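Local coordinates for EAL domain protein (Vibrio cholerae serotype O1, PDB 6IJ2) that degrades the signalling molecules c-di-GMP and cGAMP as a cyclic dinucleotide phosphodiesterase, here bound to the dinucleotide 5'-pGpG, at residues K78-A83 against L112-R117; N200-F205 against A229-M234. The protein carries 1 engineered substitution. All coordinates share one frame; numbering follows the deposited sequence.

Interaction 1: K78-A83 against L112-R117; sequences KAIALA and LEAAKR
Two torsions of Ile80 set up its contact with Ala114 and Ala115: CG2 stands anti to the backbone N, with CG1 beside that N (chi1 -66°), and an extended second torsion (chi2 169°) carries CD1 outward, so that both methyl ends face segment 112-117. The setting is the outer helical layer of the barrel characteristic of EAL domains, where helices 68-85 and 109-117 are successive and strand 91-96 runs between them in the chain. The evidence for direct packing is compact. Ile80 CG2 lies 4.0 Å from Ala114 O and 4.1 Å from Ala115 CA, touching main chain rather than side chain, while the other branch places CD1 4.2 Å from the CB of Ala114. One branch thus rests on the main chain from Ala114 O to Ala115 CA, and the other on the Ala114 methyl. The residues met are both alanines, consistent with the 6.6 Å between Ile80 CA and Ala115 CA. No hydrogen bond crosses the pair, and the buried surface, 111 Å² in all, is modest; all three touching residues are nevertheless buried. Ile80 also packs on Leu92 of strand 91-96, which ties the helix pair to the barrel wall, and Val77, about one turn earlier, extends the interface by meeting Ala114 and Arg117. On another flank of the same helix, Lys78 forms a salt bridge with Asp25 and a cation-pi contact with Phe26. Ala115 turns its methyl across the interface, not straight into it, and packs on Ile122; its CB stays 4.7 Å from Ile80 CD1.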
loop_
_atom_site.group_PDB
_atom_site.type_symbol
_atom_site.label_atom_id
_atom_site.label_comp_id
_atom_site.label_asym_id
_atom_site.label_seq_id
_atom_site.Cartn_x
_atom_site.Cartn_y
_atom_site.Cartn_z
ATOM N N LYS A 78 -7.763 25.181 16.086
ATOM C CA LYS A 78 -8.870 24.748 16.937
ATOM C C LYS A 78 -8.471 23.562 17.803
ATOM O O LYS A 78 -8.847 23.489 18.981
ATOM C CB LYS A 78 -10.081 24.385 16.082
ATOM C CG LYS A 78 -10.749 25.561 15.401
ATOM C CD LYS A 78 -11.834 25.071 14.456
ATOM C CE LYS A 78 -12.600 26.231 13.840
ATOM N NZ LYS A 78 -13.404 26.980 14.844
ATOM N N ALA A 79 -7.722 22.613 17.230
ATOM C CA ALA A 79 -7.289 21.442 17.988
ATOM C C ALA A 79 -6.356 21.842 19.121
ATOM O O ALA A 79 -6.495 21.369 20.256
ATOM C CB ALA A 79 -6.593 20.439 17.067
ATOM N N ILE A 80 -5.393 22.716 18.828
ATOM C CA ILE A 80 -4.461 23.169 19.857
ATOM C C ILE A 80 -5.188 23.984 20.920
ATOM O O ILE A 80 -4.949 23.817 22.124
ATOM C CB ILE A 80 -3.308 23.959 19.206
ATOM C CG1 ILE A 80 -2.461 23.036 18.321
ATOM C CG2 ILE A 80 -2.453 24.675 20.265
ATOM C CD1 ILE A 80 -1.478 23.771 17.441
ATOM N N ALA A 81 -6.106 24.861 20.501
ATOM C CA ALA A 81 -6.810 25.713 21.461
ATOM C C ALA A 81 -7.702 24.895 22.385
ATOM O O ALA A 81 -7.746 25.146 23.597
ATOM C CB ALA A 81 -7.633 26.768 20.725
ATOM N N LEU A 82 -8.421 23.912 21.834
ATOM C CA LEU A 82 -9.293 23.085 22.662
ATOM C C LEU A 82 -8.484 22.198 23.588
ATOM O O LEU A 82 -8.835 22.035 24.760
ATOM C CB LEU A 82 -10.201 22.219 21.790
ATOM C CG LEU A 82 -11.664 22.612 21.628
ATOM C CD1 LEU A 82 -12.352 21.674 20.624
ATOM C CD2 LEU A 82 -12.400 22.612 22.959
ATOM N N ALA A 83 -7.427 21.576 23.064
ATOM C CA ALA A 83 -6.600 20.712 23.899
ATOM C C ALA A 83 -6.026 21.484 25.075
ATOM O O ALA A 83 -5.995 20.983 26.206
ATOM C CB ALA A 83 -5.484 20.088 23.062
ATOM N N LEU A 112 3.095 27.184 14.644
ATOM C CA LEU A 112 4.034 27.525 15.708
ATOM C C LEU A 112 3.479 28.622 16.602
ATOM O O LEU A 112 3.606 28.554 17.829
ATOM C CB LEU A 112 5.370 27.961 15.110
ATOM C CG LEU A 112 6.029 27.009 14.112
ATOM C CD1 LEU A 112 7.277 27.656 13.529
ATOM C CD2 LEU A 112 6.360 25.679 14.768
ATOM N N GLU A 113 2.851 29.636 16.002
ATOM C CA GLU A 113 2.295 30.733 16.784
ATOM C C GLU A 113 1.124 30.265 17.636
ATOM O O GLU A 113 0.965 30.709 18.779
ATOM C CB GLU A 113 1.868 31.873 15.858
ATOM C CG GLU A 113 3.030 32.535 15.137
ATOM C CD GLU A 113 2.592 33.658 14.214
ATOM O OE1 GLU A 113 3.418 34.554 13.941
ATOM O OE2 GLU A 113 1.426 33.647 13.762
ATOM N N ALA A 114 0.296 29.367 17.103
ATOM C CA ALA A 114 -0.804 28.825 17.893
ATOM C C ALA A 114 -0.277 28.056 19.100
ATOM O O ALA A 114 -0.747 28.248 20.227
ATOM C CB ALA A 114 -1.687 27.934 17.022
ATOM N N ALA A 115 0.718 27.194 18.884
ATOM C CA ALA A 115 1.294 26.432 19.987
ATOM C C ALA A 115 1.832 27.360 21.072
ATOM O O ALA A 115 1.578 27.153 22.266
ATOM C CB ALA A 115 2.398 25.515 19.469
ATOM N N LYS A 116 2.566 28.402 20.674
ATOM C CA LYS A 116 3.156 29.306 21.657
ATOM C C LYS A 116 2.080 30.053 22.435
ATOM O O LYS A 116 2.153 30.156 23.664
ATOM C CB LYS A 116 4.105 30.298 20.985
ATOM C CG LYS A 116 4.653 31.364 21.948
ATOM C CD LYS A 116 5.485 30.746 23.076
ATOM C CE LYS A 116 4.973 31.130 24.471
ATOM N NZ LYS A 116 5.086 32.587 24.796
ATOM N N ARG A 117 1.076 30.586 21.733
ATOM C CA ARG A 117 -0.013 31.292 22.400
ATOM C C ARG A 117 -0.646 30.447 23.499
ATOM O O ARG A 117 -0.944 30.949 24.589
ATOM C CB ARG A 117 -1.070 31.710 21.375
ATOM C CG ARG A 117 -2.331 32.298 21.998
ATOM C CD ARG A 117 -3.216 32.981 20.967
ATOM N NE ARG A 117 -3.712 32.059 19.949
ATOM C CZ ARG A 117 -4.612 32.383 19.025
ATOM N NH1 ARG A 117 -5.119 33.611 18.997
ATOM N NH2 ARG A 117 -5.009 31.485 18.133
#

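Interaction 2: N200-F205 against A229-M234; sequences NCLKLF and AGVELM
A Schellman motif closes helix 220-229, and Leu202 of helix 192-207 packs against the residues on either side of its glycine, Ala229 and Val231. Gly230 is the first residue to leave the helical conformation; its positive phi of 112° and a pair of hydrogen bonds returning to the final helical turn identify the motif. Both methyls of Leu202 are used, CD1 chiefly on Ala229 and CD2 on Val231. CD1 sits 3.6 Å from Ala229 O and 3.9 Å from Ala229 CB, touching both the carbonyl and the methyl of that residue, and also reaches Val231 CG2 at 4.1 Å. CD2 meets the loop beyond the glycine, 3.8 Å from Val231 CG2, and the leucine and valine side chains cross at about a right angle. The valine presents that methyl because its chi1 of 179° sets CG1 anti to the backbone N and leaves CG2 beside the N. The contact is wholly van der Waals: no hydrogen bond joins the segments, and 120 Å² is buried in total, mostly by Leu202. Pro212 of strand 211-214 also packs on Leu202. Other faces of the same helix have different tasks, since Asn200 donates through ND2 to Asp207 of the second subunit, and Phe205 meets Phe160 edge to face. Val231 lies about 13 Å, measured from its side chain, from a calcium ion, so the contact is packing beyond the metal site. Structurally it is a helix face packed against the helix-to-strand turn that leads into 233-244, the last strand of the EAL barrel.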
loop_
_atom_site.group_PDB
_atom_site.type_symbol
_atom_site.label_atom_id
_atom_site.label_comp_id
_atom_site.label_asym_id
_atom_site.label_seq_id
_atom_site.Cartn_x
_atom_site.Cartn_y
_atom_site.Cartn_z
ATOM N N ASN A 200 5.214 -10.065 11.231
ATOM C CA ASN A 200 6.337 -9.678 10.395
ATOM C C ASN A 200 6.445 -8.163 10.251
ATOM O O ASN A 200 7.562 -7.639 10.199
ATOM C CB ASN A 200 6.221 -10.388 9.042
ATOM C CG ASN A 200 6.484 -11.873 9.172
ATOM O OD1 ASN A 200 7.609 -12.285 9.461
ATOM N ND2 ASN A 200 5.446 -12.684 8.992
ATOM N N CYS A 201 5.321 -7.440 10.237
ATOM C CA CYS A 201 5.395 -5.982 10.211
ATOM C C CYS A 201 5.969 -5.418 11.514
ATOM O O CYS A 201 6.707 -4.432 11.486
ATOM C CB CYS A 201 4.020 -5.374 9.953
ATOM S SG CYS A 201 3.481 -5.575 8.236
ATOM N N LEU A 202 5.643 -6.021 12.660
ATOM C CA LEU A 202 6.180 -5.510 13.928
ATOM C C LEU A 202 7.694 -5.663 13.986
ATOM O O LEU A 202 8.399 -4.786 14.499
ATOM C CB LEU A 202 5.530 -6.220 15.112
ATOM C CG LEU A 202 4.059 -5.861 15.335
ATOM C CD1 LEU A 202 3.455 -6.819 16.344
ATOM C CD2 LEU A 202 3.914 -4.425 15.835
ATOM N N LYS A 203 8.212 -6.765 13.437
ATOM C CA LYS A 203 9.655 -6.934 13.317
ATOM C C LYS A 203 10.248 -5.901 12.372
ATOM O O LYS A 203 11.315 -5.338 12.639
ATOM C CB LYS A 203 9.973 -8.363 12.848
ATOM C CG LYS A 203 9.426 -9.444 13.798
ATOM C CD LYS A 203 9.504 -10.854 13.216
ATOM C CE LYS A 203 10.902 -11.394 13.290
ATOM N NZ LYS A 203 11.358 -11.506 14.704
ATOM N N LEU A 204 9.576 -5.643 11.251
ATOM C CA LEU A 204 10.013 -4.577 10.364
ATOM C C LEU A 204 10.032 -3.221 11.080
ATOM O O LEU A 204 10.993 -2.458 10.954
ATOM C CB LEU A 204 9.108 -4.533 9.130
ATOM C CG LEU A 204 9.345 -3.314 8.246
ATOM C CD1 LEU A 204 10.806 -3.255 7.844
ATOM C CD2 LEU A 204 8.445 -3.397 7.027
ATOM N N PHE A 205 8.970 -2.891 11.814
ATOM C CA PHE A 205 8.924 -1.591 12.498
ATOM C C PHE A 205 10.070 -1.440 13.492
ATOM O O PHE A 205 10.690 -0.373 13.584
ATOM C CB PHE A 205 7.594 -1.414 13.219
ATOM C CG PHE A 205 6.404 -1.404 12.306
ATOM C CD1 PHE A 205 6.506 -0.939 11.008
ATOM C CD2 PHE A 205 5.180 -1.876 12.752
ATOM C CE1 PHE A 205 5.398 -0.929 10.163
ATOM C CE2 PHE A 205 4.072 -1.874 11.924
ATOM C CZ PHE A 205 4.182 -1.406 10.620
ATOM N N ALA A 229 1.656 -9.611 21.219
ATOM C CA ALA A 229 2.529 -9.514 20.058
ATOM C C ALA A 229 3.558 -8.398 20.182
ATOM O O ALA A 229 4.515 -8.374 19.393
ATOM C CB ALA A 229 1.688 -9.323 18.789
ATOM N N GLY A 230 3.407 -7.505 21.158
ATOM C CA GLY A 230 4.377 -6.460 21.400
ATOM C C GLY A 230 3.889 -5.057 21.105
ATOM O O GLY A 230 4.684 -4.119 21.207
ATOM N N VAL A 231 2.622 -4.873 20.760
ATOM C CA VAL A 231 2.097 -3.527 20.547
ATOM C C VAL A 231 1.842 -2.880 21.898
ATOM O O VAL A 231 1.251 -3.495 22.797
ATOM C CB VAL A 231 0.810 -3.552 19.716
ATOM C CG1 VAL A 231 0.293 -2.108 19.545
ATOM C CG2 VAL A 231 1.016 -4.221 18.335
ATOM N N GLU A 232 2.285 -1.632 22.056
ATOM C CA GLU A 232 1.991 -0.892 23.275
ATOM C C GLU A 232 0.908 0.154 23.055
ATOM O O GLU A 232 -0.080 0.174 23.787
ATOM C CB GLU A 232 3.264 -0.235 23.812
ATOM C CG GLU A 232 4.319 -1.246 24.213
ATOM C CD GLU A 232 5.344 -0.653 25.170
ATOM O OE1 GLU A 232 5.276 0.563 25.428
ATOM O OE2 GLU A 232 6.203 -1.410 25.675
ATOM N N LEU A 233 1.048 0.989 22.025
ATOM C CA LEU A 233 0.081 2.051 21.778
ATOM C C LEU A 233 -1.117 1.515 21.007
ATOM O O LEU A 233 -0.963 0.884 19.949
ATOM C CB LEU A 233 0.726 3.204 21.005
ATOM C CG LEU A 233 1.957 3.838 21.639
ATOM C CD1 LEU A 233 2.461 5.007 20.792
ATOM C CD2 LEU A 233 1.625 4.291 23.054
ATOM N N MET A 234 -2.318 1.775 21.524
ATOM C CA MET A 234 -3.535 1.348 20.849
ATOM C C MET A 234 -4.585 2.450 20.902
ATOM O O MET A 234 -4.554 3.341 21.758
ATOM C CB MET A 234 -4.105 0.058 21.465
ATOM C CG MET A 234 -3.155 -1.137 21.339
ATOM S SD MET A 234 -3.968 -2.675 21.787
ATOM C CE MET A 234 -2.594 -3.675 22.368
#

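Following the chain from its N terminus, interaction 1 opens on helix 68-85, passes through strand 91-96 and closes on helix 109-117, with 28 residues between its segments. The chain then continues through strands 125-129, 154-160 and 177-180 before interaction 2 opens on helix 192-207; strand 211-214 and most of helix 220-229 intervene before 229-234 closes it. The two loops are therefore in series, neither nesting nor crossing. The centres of interaction 1 and interaction 2 are about 31 Å apart, on opposite sides of the chain's centre, and their nearest atoms remain about 17 Å apart. Interaction 1 joins neighbouring outer helices, whereas interaction 2 joins an outer helix to the approach to the final strand.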